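Local coordinates for Mlr6093 protein (Mesorhizobium loti, PDB 2QJ8), which is probably a zinc-dependent hydrolase of the aspartoacylase family, acting on carbon-nitrogen bonds of linear amides or on ester bonds, at residues Pro62-Arg67 with Ile219-Val224; Pro145-Ala150 with Val308-Ser313; Pro151-His156 with Phe174-Thr179; Ser155-Asp160 with Leu181-Glu186. All blocks are in the same frame, centred on the assembly; numbering follows the deposited sequence. Where two conformers were deposited one is given.

Contact 1: residues Pro62-Arg67 with Ile219-Val224; sequences PILARR and IYEAGV
The helical turns 62-67 and 219-224 run at 51° to one another, with their axes 10.8 Å apart at the closest point. L64 and E221 bring the two backbones nearest, their CA atoms 6.9 Å apart. That spacing is wide enough for a side chain to lie between the helices, and L64 fills the place. Its CG stands anti to the backbone N (chi1 -173°), which sends both methyl groups across to the other helix. CD1 of L64 lies 3.5 Å from CG of E221. CD2 of L64 lies 3.8 Å from CB of Y220 and a little farther from CG2 of V224. Y220 lends only the root of its side chain, since its ring leads away and stacks with F207. Both segments belong to the catalytic domain of the succinylglutamate desuccinylase/aspartoacylase family, and the contact joins helix 60-75 to helix 218-230. A polar pair lies beside the leucine. The extended chain of R67 crosses that of E221 at about a right angle. NH1 of R67 forms a salt bridge with OE2 of E221 at 3.0 Å, and the guanidinium and carboxylate planes are turned 57° apart. OE2 of E221 also lies 3.2 Å from CD of R67. The guanidinium reaches further, for its NH2 forms a salt bridge with E269 of the second subunit.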
loop_
_atom_site.group_PDB
_atom_site.type_symbol
_atom_site.label_atom_id
_atom_site.label_comp_id
_atom_site.label_asym_id
_atom_site.label_seq_id
_atom_site.Cartn_x
_atom_site.Cartn_y
_atom_site.Cartn_z
ATOM N N PRO A 62 -10.497 -10.369 1.072
ATOM C CA PRO A 62 -11.076 -10.901 2.306
ATOM C C PRO A 62 -12.281 -10.135 2.860
ATOM O O PRO A 62 -13.262 -10.766 3.267
ATOM C CB PRO A 62 -9.902 -10.867 3.254
ATOM C CG PRO A 62 -8.757 -11.235 2.367
ATOM C CD PRO A 62 -9.022 -10.418 1.129
ATOM N N ILE A 63 -12.222 -8.815 2.826
ATOM C CA ILE A 63 -13.335 -7.958 3.298
ATOM C C ILE A 63 -14.567 -8.135 2.415
ATOM O O ILE A 63 -15.661 -8.364 2.928
ATOM C CB ILE A 63 -12.917 -6.491 3.375
ATOM C CG1 ILE A 63 -11.994 -6.285 4.582
ATOM C CG2 ILE A 63 -14.151 -5.571 3.471
ATOM C CD1 ILE A 63 -11.112 -5.015 4.462
ATOM N N LEU A 64 -14.375 -8.045 1.096
ATOM C CA LEU A 64 -15.445 -8.282 0.135
ATOM C C LEU A 64 -16.037 -9.679 0.312
ATOM O O LEU A 64 -17.235 -9.843 0.258
ATOM C CB LEU A 64 -14.935 -8.078 -1.325
ATOM C CG LEU A 64 -16.002 -8.136 -2.425
ATOM C CD1 LEU A 64 -17.106 -7.086 -2.184
ATOM C CD2 LEU A 64 -15.356 -7.935 -3.799
ATOM N N ALA A 65 -15.181 -10.691 0.490
ATOM C CA ALA A 65 -15.628 -12.045 0.747
ATOM C C ALA A 65 -16.526 -12.148 1.982
ATOM O O ALA A 65 -17.508 -12.874 1.962
ATOM C CB ALA A 65 -14.392 -13.022 0.880
ATOM N N ARG A 66 -16.168 -11.459 3.059
ATOM C CA ARG A 66 -16.970 -11.436 4.255
ATOM C C ARG A 66 -18.286 -10.692 4.046
ATOM O O ARG A 66 -19.292 -11.022 4.676
ATOM C CB ARG A 66 -16.200 -10.790 5.389
ATOM C CG ARG A 66 -15.144 -11.666 5.951
ATOM C CD ARG A 66 -14.174 -10.838 6.718
ATOM N NE ARG A 66 -13.082 -11.663 7.190
ATOM C CZ ARG A 66 -13.113 -12.421 8.272
ATOM N NH1 ARG A 66 -14.203 -12.502 9.046
ATOM N NH2 ARG A 66 -12.020 -13.135 8.569
ATOM N N ARG A 67 -18.296 -9.677 3.189
ATOM C CA ARG A 67 -19.583 -9.031 2.856
ATOM C C ARG A 67 -20.545 -9.987 2.145
ATOM O O ARG A 67 -21.738 -10.000 2.432
ATOM C CB ARG A 67 -19.353 -7.804 2.005
ATOM C CG ARG A 67 -18.713 -6.708 2.769
ATOM C CD ARG A 67 -18.450 -5.511 1.880
ATOM N NE ARG A 67 -18.032 -4.378 2.694
ATOM C CZ ARG A 67 -17.644 -3.188 2.244
ATOM N NH1 ARG A 67 -17.641 -2.869 0.947
ATOM N NH2 ARG A 67 -17.301 -2.282 3.144
ATOM N N ILE A 219 -17.246 -0.393 -6.163
ATOM C CA ILE A 219 -17.111 -0.821 -7.564
ATOM C C ILE A 219 -17.010 -2.354 -7.637
ATOM O O ILE A 219 -17.749 -2.999 -8.408
ATOM C CB ILE A 219 -15.868 -0.183 -8.238
ATOM C CG1 ILE A 219 -16.018 1.335 -8.351
ATOM C CG2 ILE A 219 -15.591 -0.809 -9.638
ATOM C CD1 ILE A 219 -17.222 1.802 -9.155
ATOM N N TYR A 220 -16.128 -2.916 -6.810
ATOM C CA TYR A 220 -15.920 -4.366 -6.718
ATOM C C TYR A 220 -17.146 -5.109 -6.260
ATOM O O TYR A 220 -17.449 -6.180 -6.807
ATOM C CB TYR A 220 -14.780 -4.698 -5.780
ATOM C CG TYR A 220 -13.412 -4.393 -6.346
ATOM C CD1 TYR A 220 -12.813 -5.275 -7.265
ATOM C CD2 TYR A 220 -12.699 -3.249 -5.945
ATOM C CE1 TYR A 220 -11.561 -5.033 -7.783
ATOM C CE2 TYR A 220 -11.422 -2.995 -6.450
ATOM C CZ TYR A 220 -10.855 -3.900 -7.370
ATOM O OH TYR A 220 -9.591 -3.671 -7.883
ATOM N N GLU A 221 -17.829 -4.563 -5.243
ATOM C CA GLU A 221 -19.115 -5.099 -4.768
ATOM C C GLU A 221 -20.143 -5.209 -5.866
ATOM O O GLU A 221 -20.803 -6.240 -5.991
ATOM C CB GLU A 221 -19.769 -4.189 -3.725
ATOM C CG GLU A 221 -19.556 -4.533 -2.308
ATOM C CD GLU A 221 -20.332 -3.588 -1.366
ATOM O OE1 GLU A 221 -21.054 -2.668 -1.809
ATOM O OE2 GLU A 221 -20.228 -3.771 -0.156
ATOM N N ALA A 222 -20.332 -4.109 -6.601
ATOM C CA ALA A 222 -21.316 -4.065 -7.684
ATOM C C ALA A 222 -20.910 -5.027 -8.815
ATOM O O ALA A 222 -21.776 -5.683 -9.410
ATOM C CB ALA A 222 -21.489 -2.634 -8.216
ATOM N N GLY A 223 -19.604 -5.075 -9.090
ATOM C CA GLY A 223 -19.009 -5.937 -10.079
ATOM C C GLY A 223 -19.270 -7.394 -9.784
ATOM O O GLY A 223 -19.748 -8.121 -10.638
ATOM N N VAL A 224 -18.952 -7.813 -8.566
ATOM C CA VAL A 224 -19.149 -9.207 -8.165
ATOM C C VAL A 224 -20.624 -9.593 -8.131
ATOM O O VAL A 224 -20.963 -10.707 -8.512
ATOM C CB VAL A 224 -18.390 -9.526 -6.881
ATOM C CG1 VAL A 224 -18.765 -10.917 -6.344
ATOM C CG2 VAL A 224 -16.888 -9.416 -7.178
#

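Contact 2: residues Pro145-Ala150 with Val308-Ser313; sequences PTWDCA and VFAIRS
W147 lays one face of its indole under the side chain of R312, in one of its two conformers. CG of R312 stands over the six-membered ring of W147, 4.0 Å from its centroid and 9° off the ring normal, a CH-pi contact. Beyond it the extended arginine chain carries the guanidinium over the indole at a slant, the planes 42° apart. NH1 of R312 comes 3.3 Å from NE1 of W147, but both are donors and no bond forms. The charge is met instead by a salt bridge from NH2 of R312 to E321. The indole edge at CE3 faces the backbone N of I311. CE3 of W147 also lies 3.7 Å from CB of A310. That methyl group packs on CB of C149. The ring of F309 meets CB of A150 through CD1 at 3.9 Å. The backbones are tied by D148 and I311, a hydrogen-bonded pair: D148 N to I311 O and I311 N to D148 O, each 3.0 Å, the first almost straight at 177°. A150 N bonds to F309 O, and S313 N to T146 O at 2.9 Å. W147 with R312 and C149 with A310 are the non-hydrogen-bonded pairs. Strands 147-149 and 306-312 thus form a short antiparallel ladder. On its other side, toward strand 322-329, strand 306-312 has a classic beta bulge, F309 and A310 both facing I325.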
loop_
_atom_site.group_PDB
_atom_site.type_symbol
_atom_site.label_atom_id
_atom_site.label_comp_id
_atom_site.label_asym_id
_atom_site.label_seq_id
_atom_site.Cartn_x
_atom_site.Cartn_y
_atom_site.Cartn_z
ATOM N N PRO A 145 0.464 -4.803 -3.465
ATOM C CA PRO A 145 0.164 -3.545 -2.701
ATOM C C PRO A 145 1.055 -2.354 -3.058
ATOM O O PRO A 145 0.813 -1.242 -2.617
ATOM C CB PRO A 145 0.420 -3.899 -1.234
ATOM C CG PRO A 145 0.973 -5.191 -1.214
ATOM C CD PRO A 145 1.144 -5.782 -2.603
ATOM N N THR A 146 2.116 -2.613 -3.808
ATOM C CA THR A 146 2.977 -1.575 -4.336
ATOM C C THR A 146 2.492 -1.085 -5.712
ATOM O O THR A 146 3.176 -0.287 -6.356
ATOM C CB THR A 146 4.372 -2.107 -4.478
ATOM O OG1 THR A 146 4.380 -3.218 -5.378
ATOM C CG2 THR A 146 4.967 -2.495 -3.117
ATOM N N TRP A 147 1.342 -1.579 -6.180
ATOM C CA TRP A 147 0.767 -1.176 -7.446
ATOM C C TRP A 147 -0.608 -0.586 -7.202
ATOM O O TRP A 147 -1.261 -0.915 -6.220
ATOM C CB TRP A 147 0.532 -2.373 -8.358
ATOM C CG TRP A 147 1.689 -2.998 -8.977
ATOM C CD1 TRP A 147 2.458 -4.002 -8.449
ATOM C CD2 TRP A 147 2.202 -2.742 -10.285
ATOM N NE1 TRP A 147 3.427 -4.370 -9.346
ATOM C CE2 TRP A 147 3.286 -3.621 -10.489
ATOM C CE3 TRP A 147 1.853 -1.857 -11.308
ATOM C CZ2 TRP A 147 4.036 -3.623 -11.672
ATOM C CZ3 TRP A 147 2.577 -1.871 -12.481
ATOM C CH2 TRP A 147 3.661 -2.746 -12.656
ATOM N N ASP A 148 -0.998 0.316 -8.092
ATOM C CA ASP A 148 -2.356 0.778 -8.211
ATOM C C ASP A 148 -2.761 0.161 -9.571
ATOM O O ASP A 148 -1.968 0.177 -10.509
ATOM C CB ASP A 148 -2.417 2.283 -8.298
ATOM C CG ASP A 148 -3.806 2.827 -8.068
ATOM O OD1 ASP A 148 -4.703 2.108 -7.579
ATOM O OD2 ASP A 148 -4.016 4.014 -8.353
ATOM N N CYS A 149 -3.943 -0.435 -9.651
ATOM C CA CYS A 149 -4.447 -0.962 -10.899
ATOM C C CYS A 149 -5.941 -0.717 -10.984
ATOM O O CYS A 149 -6.605 -0.479 -9.967
ATOM C CB CYS A 149 -4.096 -2.437 -11.093
ATOM S SG CYS A 149 -4.983 -3.603 -10.066
ATOM N N ALA A 150 -6.455 -0.769 -12.207
ATOM C CA ALA A 150 -7.872 -0.575 -12.465
ATOM C C ALA A 150 -8.697 -1.703 -11.830
ATOM O O ALA A 150 -8.210 -2.829 -11.782
ATOM C CB ALA A 150 -8.112 -0.576 -13.969
ATOM N N VAL A 308 -3.423 3.764 -18.981
ATOM C CA VAL A 308 -2.707 3.225 -17.819
ATOM C C VAL A 308 -3.610 2.244 -17.093
ATOM O O VAL A 308 -4.621 2.632 -16.529
ATOM C CB VAL A 308 -2.224 4.293 -16.826
ATOM C CG1 VAL A 308 -1.507 3.607 -15.633
ATOM C CG2 VAL A 308 -1.293 5.310 -17.529
ATOM N N PHE A 309 -3.235 0.972 -17.130
ATOM C CA PHE A 309 -3.988 -0.064 -16.461
ATOM C C PHE A 309 -3.449 -0.211 -15.058
ATOM O O PHE A 309 -4.221 -0.288 -14.133
ATOM C CB PHE A 309 -3.921 -1.396 -17.212
ATOM C CG PHE A 309 -4.411 -2.565 -16.387
ATOM C CD1 PHE A 309 -5.768 -2.780 -16.225
ATOM C CD2 PHE A 309 -3.513 -3.416 -15.730
ATOM C CE1 PHE A 309 -6.222 -3.831 -15.470
ATOM C CE2 PHE A 309 -3.977 -4.461 -14.941
ATOM C CZ PHE A 309 -5.340 -4.668 -14.825
ATOM N N ALA A 310 -2.117 -0.262 -14.914
ATOM C CA ALA A 310 -1.487 -0.394 -13.622
ATOM C C ALA A 310 -0.180 0.376 -13.603
ATOM O O ALA A 310 0.489 0.489 -14.632
ATOM C CB ALA A 310 -1.245 -1.886 -13.299
ATOM N N ILE A 311 0.173 0.908 -12.435
ATOM C CA ILE A 311 1.413 1.670 -12.264
ATOM C C ILE A 311 1.884 1.542 -10.816
ATOM O O ILE A 311 1.059 1.529 -9.906
ATOM C CB ILE A 311 1.255 3.149 -12.706
ATOM C CG1 ILE A 311 2.652 3.822 -12.787
ATOM C CG2 ILE A 311 0.240 3.899 -11.807
ATOM C CD1 ILE A 311 2.679 5.135 -13.428
ATOM N N ARG A 312 3.203 1.378 -10.626
ATOM C CA ARG A 312 3.797 1.254 -9.291
ATOM C C ARG A 312 3.715 2.535 -8.516
ATOM O O ARG A 312 3.698 3.625 -9.108
ATOM C CB ARG A 312 5.294 0.920 -9.337
ATOM C CG ARG A 312 5.642 -0.486 -9.628
ATOM C CD ARG A 312 7.122 -0.748 -9.239
ATOM N NE ARG A 312 7.619 -2.034 -9.737
ATOM C CZ ARG A 312 7.274 -3.241 -9.271
ATOM N NH1 ARG A 312 6.402 -3.404 -8.277
ATOM N NH2 ARG A 312 7.800 -4.322 -9.842
ATOM N N SER A 313 3.701 2.403 -7.188
ATOM C CA SER A 313 3.762 3.525 -6.269
ATOM C C SER A 313 5.228 3.907 -6.213
ATOM O O SER A 313 6.088 3.132 -6.652
ATOM C CB SER A 313 3.332 3.093 -4.873
ATOM O OG SER A 313 2.020 2.542 -4.928
#

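Contact 3: residues Pro151-His156 with Phe174-Thr179; sequences PSIISH and FKLPVT
I153 has the most surface buried here, and it reaches toward the other segment with the end of its side chain. CG1 lies anti to the carbonyl carbon (chi1 -75°), which carries CD1 over one face of the F174 ring. CD1 of I153 sits 3.8 Å from the centroid of the F174 ring, displaced toward the rim, in a CH-pi contact. CG1 of I153 touches CD1 of L176 at 3.7 Å. I153 N bonds to V178 O at 3.3 Å, a long bond lying in the carbonyl plane. P151 meets P177 with the two side chains crossing at about a right angle, CD of P151 lying 4.0 Å from CG of P177. CD of P177 also packs 3.3 Å from the carbonyl oxygen of P151. An alanine replacing P177 would lack CG and CD, which is likely to open a gap beside P151 and its carbonyl oxygen. T179 places CG2 3.8 Å from OG of S155, and its CA gives a CA-H...O contact to I153 O. The pairs S152 with V178 and I153 with T179 are parallel bridges. They join the two strands of a beta-alpha-beta unit, strand 152-155, helix 161-172 and strand 178-182, with F174 covering I153 just after the helix.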
loop_
_atom_site.group_PDB
_atom_site.type_symbol
_atom_site.label_atom_id
_atom_site.label_comp_id
_atom_site.label_asym_id
_atom_site.label_seq_id
_atom_site.Cartn_x
_atom_site.Cartn_y
_atom_site.Cartn_z
ATOM N N PRO A 151 -9.923 -1.406 -11.323
ATOM C CA PRO A 151 -10.800 -2.508 -10.867
ATOM C C PRO A 151 -11.176 -3.257 -12.134
ATOM O O PRO A 151 -11.743 -2.676 -13.056
ATOM C CB PRO A 151 -11.995 -1.800 -10.225
ATOM C CG PRO A 151 -11.546 -0.375 -10.025
ATOM C CD PRO A 151 -10.578 -0.101 -11.145
ATOM N N SER A 152 -10.818 -4.535 -12.174
ATOM C CA SER A 152 -10.840 -5.284 -13.422
ATOM C C SER A 152 -10.806 -6.787 -13.270
ATOM O O SER A 152 -10.757 -7.301 -12.174
ATOM C CB SER A 152 -9.549 -4.884 -14.200
ATOM O OG SER A 152 -8.373 -5.134 -13.444
ATOM N N ILE A 153 -10.917 -7.460 -14.412
ATOM C CA ILE A 153 -10.671 -8.864 -14.555
ATOM C C ILE A 153 -9.604 -8.961 -15.633
ATOM O O ILE A 153 -9.738 -8.295 -16.655
ATOM C CB ILE A 153 -11.931 -9.631 -14.996
ATOM C CG1 ILE A 153 -12.894 -9.772 -13.805
ATOM C CG2 ILE A 153 -11.568 -10.990 -15.507
ATOM C CD1 ILE A 153 -14.262 -10.158 -14.179
ATOM N N ILE A 154 -8.546 -9.739 -15.382
ATOM C CA ILE A 154 -7.495 -10.008 -16.365
ATOM C C ILE A 154 -7.758 -11.413 -16.885
ATOM O O ILE A 154 -7.815 -12.358 -16.097
ATOM C CB ILE A 154 -6.053 -9.971 -15.783
ATOM C CG1 ILE A 154 -5.734 -8.593 -15.202
ATOM C CG2 ILE A 154 -4.993 -10.362 -16.871
ATOM C CD1 ILE A 154 -4.359 -8.518 -14.575
ATOM N N SER A 155 -7.962 -11.510 -18.194
ATOM C CA SER A 155 -8.259 -12.719 -18.934
ATOM C C SER A 155 -7.005 -13.128 -19.689
ATOM O O SER A 155 -6.503 -12.357 -20.509
ATOM C CB SER A 155 -9.361 -12.454 -19.988
ATOM O OG SER A 155 -10.615 -12.124 -19.413
ATOM N N HIS A 156 -6.496 -14.318 -19.408
ATOM C CA HIS A 156 -5.325 -14.845 -20.088
ATOM C C HIS A 156 -5.772 -15.659 -21.337
ATOM O O HIS A 156 -6.593 -16.577 -21.200
ATOM C CB HIS A 156 -4.528 -15.720 -19.112
ATOM C CG HIS A 156 -3.196 -16.135 -19.640
ATOM N ND1 HIS A 156 -3.052 -16.978 -20.720
ATOM C CD2 HIS A 156 -1.945 -15.828 -19.233
ATOM C CE1 HIS A 156 -1.769 -17.171 -20.955
ATOM N NE2 HIS A 156 -1.078 -16.490 -20.062
ATOM N N PHE A 174 -19.436 -8.862 -15.495
ATOM C CA PHE A 174 -19.200 -8.238 -14.179
ATOM C C PHE A 174 -19.322 -6.709 -14.302
ATOM O O PHE A 174 -19.552 -6.041 -13.299
ATOM C CB PHE A 174 -17.813 -8.552 -13.601
ATOM C CG PHE A 174 -17.677 -9.917 -12.963
ATOM C CD1 PHE A 174 -17.900 -11.077 -13.686
ATOM C CD2 PHE A 174 -17.249 -10.041 -11.667
ATOM C CE1 PHE A 174 -17.730 -12.317 -13.117
ATOM C CE2 PHE A 174 -17.087 -11.303 -11.086
ATOM C CZ PHE A 174 -17.354 -12.435 -11.823
ATOM N N LYS A 175 -19.178 -6.171 -15.524
ATOM C CA LYS A 175 -19.238 -4.753 -15.800
ATOM C C LYS A 175 -18.229 -3.913 -14.993
ATOM O O LYS A 175 -18.542 -2.818 -14.554
ATOM C CB LYS A 175 -20.671 -4.222 -15.647
ATOM C CG LYS A 175 -21.716 -5.082 -16.322
ATOM C CD LYS A 175 -23.039 -4.350 -16.490
ATOM C CE LYS A 175 -24.160 -5.294 -16.942
ATOM N NZ LYS A 175 -23.752 -6.308 -17.985
ATOM N N LEU A 176 -17.028 -4.446 -14.765
ATOM C CA LEU A 176 -15.972 -3.686 -14.117
ATOM C C LEU A 176 -15.404 -2.666 -15.136
ATOM O O LEU A 176 -15.636 -2.804 -16.359
ATOM C CB LEU A 176 -14.857 -4.618 -13.629
ATOM C CG LEU A 176 -15.213 -5.496 -12.444
ATOM C CD1 LEU A 176 -14.167 -6.643 -12.274
ATOM C CD2 LEU A 176 -15.363 -4.676 -11.153
ATOM N N PRO A 177 -14.733 -1.600 -14.648
ATOM C CA PRO A 177 -14.095 -0.603 -15.518
ATOM C C PRO A 177 -13.274 -1.148 -16.687
ATOM O O PRO A 177 -13.384 -0.617 -17.792
ATOM C CB PRO A 177 -13.200 0.158 -14.545
ATOM C CG PRO A 177 -13.970 0.160 -13.314
ATOM C CD PRO A 177 -14.659 -1.176 -13.234
ATOM N N VAL A 178 -12.506 -2.213 -16.449
ATOM C CA VAL A 178 -11.669 -2.840 -17.465
ATOM C C VAL A 178 -11.712 -4.358 -17.464
ATOM O O VAL A 178 -11.644 -4.979 -16.404
ATOM C CB VAL A 178 -10.174 -2.473 -17.220
ATOM C CG1 VAL A 178 -9.234 -3.199 -18.213
ATOM C CG2 VAL A 178 -9.974 -0.940 -17.263
ATOM N N THR A 179 -11.833 -4.970 -18.637
ATOM C CA THR A 179 -11.557 -6.405 -18.756
ATOM C C THR A 179 -10.258 -6.403 -19.562
ATOM O O THR A 179 -10.232 -5.869 -20.655
ATOM C CB THR A 179 -12.678 -7.241 -19.437
ATOM O OG1 THR A 179 -13.886 -7.116 -18.681
ATOM C CG2 THR A 179 -12.260 -8.736 -19.511
#

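Contact 4: residues Ser155-Asp160 with Leu181-Glu186; sequences SHPIAD and LWEHNE
The end of the parallel pairing in the beta-alpha-beta unit of strands 152-155 and 178-182 lies here, where both strands pass into loops. S155 and L181 form the parallel bridge. W182 N bonds to S155 O at 3.0 Å and 165°. Beyond the bridge H156 carries the contact. Its CG is anti to the backbone N (chi1 -171°), and the ring swings over E183 and the residues after it. CA of E183, the centre of an inverse gamma turn, lies over one face of the H156 ring, 4.0 Å from the centroid of that ring. An edge of the same ring meets H184: CD2 of H156 stands above the middle of the H184 ring in an edge-to-face pair, with the planes at 84°. Both ring nitrogens of H156 are engaged. ND1 donates to P157 O, from above the carbonyl plane, and NE2 accepts from the backbone N of N185. These bonds are consistent with a proton on ND1 and would limit rotation of the ring. A leucine in place of H156 would probably leave the N185 amide without its acceptor and the H184 face without its edge-on partner. P157 adds an apolar touch, CD of P157 against CB of E183 at 3.9 Å. H184 is held in turn by E186, whose backbone N bonds to ND1 of H184 at 3.1 Å.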
loop_
_atom_site.group_PDB
_atom_site.type_symbol
_atom_site.label_atom_id
_atom_site.label_comp_id
_atom_site.label_asym_id
_atom_site.label_seq_id
_atom_site.Cartn_x
_atom_site.Cartn_y
_atom_site.Cartn_z
ATOM N N SER A 155 -7.962 -11.510 -18.194
ATOM C CA SER A 155 -8.259 -12.719 -18.934
ATOM C C SER A 155 -7.005 -13.128 -19.689
ATOM O O SER A 155 -6.503 -12.357 -20.509
ATOM C CB SER A 155 -9.361 -12.454 -19.988
ATOM O OG SER A 155 -10.615 -12.124 -19.413
ATOM N N HIS A 156 -6.496 -14.318 -19.408
ATOM C CA HIS A 156 -5.325 -14.845 -20.088
ATOM C C HIS A 156 -5.772 -15.659 -21.337
ATOM O O HIS A 156 -6.593 -16.577 -21.200
ATOM C CB HIS A 156 -4.528 -15.720 -19.112
ATOM C CG HIS A 156 -3.196 -16.135 -19.640
ATOM N ND1 HIS A 156 -3.052 -16.978 -20.720
ATOM C CD2 HIS A 156 -1.945 -15.828 -19.233
ATOM C CE1 HIS A 156 -1.769 -17.171 -20.955
ATOM N NE2 HIS A 156 -1.078 -16.490 -20.062
ATOM N N PRO A 157 -5.319 -15.286 -22.554
ATOM C CA PRO A 157 -5.648 -16.059 -23.747
ATOM C C PRO A 157 -5.250 -17.538 -23.692
ATOM O O PRO A 157 -4.166 -17.867 -23.198
ATOM C CB PRO A 157 -4.852 -15.348 -24.843
ATOM C CG PRO A 157 -4.747 -13.985 -24.376
ATOM C CD PRO A 157 -4.574 -14.068 -22.921
ATOM N N ILE A 158 -6.158 -18.406 -24.129
ATOM C CA ILE A 158 -5.937 -19.857 -24.179
ATOM C C ILE A 158 -6.386 -20.410 -25.539
ATOM O O ILE A 158 -7.224 -19.796 -26.223
ATOM C CB ILE A 158 -6.599 -20.591 -22.980
ATOM C CG1 ILE A 158 -8.131 -20.487 -23.014
ATOM C CG2 ILE A 158 -5.996 -20.038 -21.642
ATOM C CD1 ILE A 158 -8.825 -21.418 -22.050
ATOM N N ALA A 159 -5.820 -21.563 -25.917
ATOM C CA ALA A 159 -6.065 -22.179 -27.220
ATOM C C ALA A 159 -7.457 -22.764 -27.401
ATOM O O ALA A 159 -7.918 -22.846 -28.549
ATOM C CB ALA A 159 -4.985 -23.246 -27.537
ATOM N N ASP A 160 -8.109 -23.183 -26.308
ATOM C CA ASP A 160 -9.477 -23.732 -26.384
ATOM C C ASP A 160 -10.459 -22.554 -26.554
ATOM O O ASP A 160 -10.752 -21.829 -25.587
ATOM C CB ASP A 160 -9.804 -24.580 -25.173
ATOM C CG ASP A 160 -11.058 -25.359 -25.356
ATOM O OD1 ASP A 160 -12.131 -24.768 -25.188
ATOM O OD2 ASP A 160 -10.966 -26.565 -25.686
ATOM N N LEU A 181 -7.257 -8.278 -21.632
ATOM C CA LEU A 181 -6.716 -9.461 -22.289
ATOM C C LEU A 181 -5.194 -9.351 -22.149
ATOM O O LEU A 181 -4.586 -8.372 -22.567
ATOM C CB LEU A 181 -7.133 -9.568 -23.756
ATOM C CG LEU A 181 -8.619 -9.536 -24.116
ATOM C CD1 LEU A 181 -8.774 -10.055 -25.541
ATOM C CD2 LEU A 181 -9.472 -10.362 -23.185
ATOM N N TRP A 182 -4.571 -10.348 -21.537
ATOM C CA TRP A 182 -3.142 -10.309 -21.299
ATOM C C TRP A 182 -2.538 -11.706 -21.155
ATOM O O TRP A 182 -2.839 -12.422 -20.214
ATOM C CB TRP A 182 -2.874 -9.473 -20.034
ATOM C CG TRP A 182 -1.412 -9.280 -19.678
ATOM C CD1 TRP A 182 -0.322 -9.439 -20.503
ATOM C CD2 TRP A 182 -0.895 -8.753 -18.446
ATOM N NE1 TRP A 182 0.831 -9.133 -19.829
ATOM C CE2 TRP A 182 0.515 -8.699 -18.571
ATOM C CE3 TRP A 182 -1.475 -8.356 -17.244
ATOM C CZ2 TRP A 182 1.349 -8.265 -17.533
ATOM C CZ3 TRP A 182 -0.643 -7.917 -16.210
ATOM C CH2 TRP A 182 0.753 -7.889 -16.367
ATOM N N GLU A 183 -1.630 -12.032 -22.070
ATOM C CA GLU A 183 -0.949 -13.314 -22.109
ATOM C C GLU A 183 0.325 -13.196 -21.281
ATOM O O GLU A 183 1.432 -13.177 -21.801
ATOM C CB GLU A 183 -0.705 -13.702 -23.566
ATOM C CG GLU A 183 -0.207 -15.102 -23.767
ATOM C CD GLU A 183 -0.191 -15.554 -25.243
ATOM O OE1 GLU A 183 -0.867 -14.960 -26.128
ATOM O OE2 GLU A 183 0.507 -16.545 -25.507
ATOM N N HIS A 184 0.138 -13.137 -19.968
ATOM C CA HIS A 184 1.258 -12.964 -19.015
ATOM C C HIS A 184 2.090 -14.227 -18.727
ATOM O O HIS A 184 3.218 -14.132 -18.248
ATOM C CB HIS A 184 0.784 -12.308 -17.695
ATOM C CG HIS A 184 -0.396 -12.971 -17.041
ATOM N ND1 HIS A 184 -0.299 -14.144 -16.320
ATOM C CD2 HIS A 184 -1.695 -12.598 -16.975
ATOM C CE1 HIS A 184 -1.488 -14.467 -15.850
ATOM N NE2 HIS A 184 -2.354 -13.546 -16.236
ATOM N N ASN A 185 1.535 -15.395 -19.036
ATOM C CA ASN A 185 2.161 -16.698 -18.807
ATOM C C ASN A 185 2.571 -17.017 -17.350
ATOM O O ASN A 185 3.424 -17.867 -17.101
ATOM C CB ASN A 185 3.300 -16.928 -19.827
ATOM C CG ASN A 185 2.787 -17.057 -21.264
ATOM O OD1 ASN A 185 3.285 -16.382 -22.177
ATOM N ND2 ASN A 185 1.777 -17.918 -21.470
ATOM N N GLU A 186 1.883 -16.371 -16.408
ATOM C CA GLU A 186 2.033 -16.548 -14.962
ATOM C C GLU A 186 0.848 -17.434 -14.558
ATOM O O GLU A 186 -0.036 -17.031 -13.790
ATOM C CB GLU A 186 1.978 -15.185 -14.254
#

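Overall arrangement
Contacts 3 and 4 are neighbours, with centres about 13 Å apart. They share S155 and H156 and follow the same strands, 152-155 and 178-182, from the beginning of their pairing to the loops after it. Contacts 2 and 3 have centres about 14 Å apart, and F309 packs on S152, I154 and V178. Strand 147-149 directly precedes strand 152-155. The centres of contacts 1 and 3 are also about 14 Å apart, and helix 218-230 meets P151, F174 and P177. Along the chain, contacts 3 and 4 fall between the segments of contact 1, while the segments of contacts 1 and 2 alternate. Contact 3 thus links the catalytic domain's helix pair to the strand brought in by the C-terminal part.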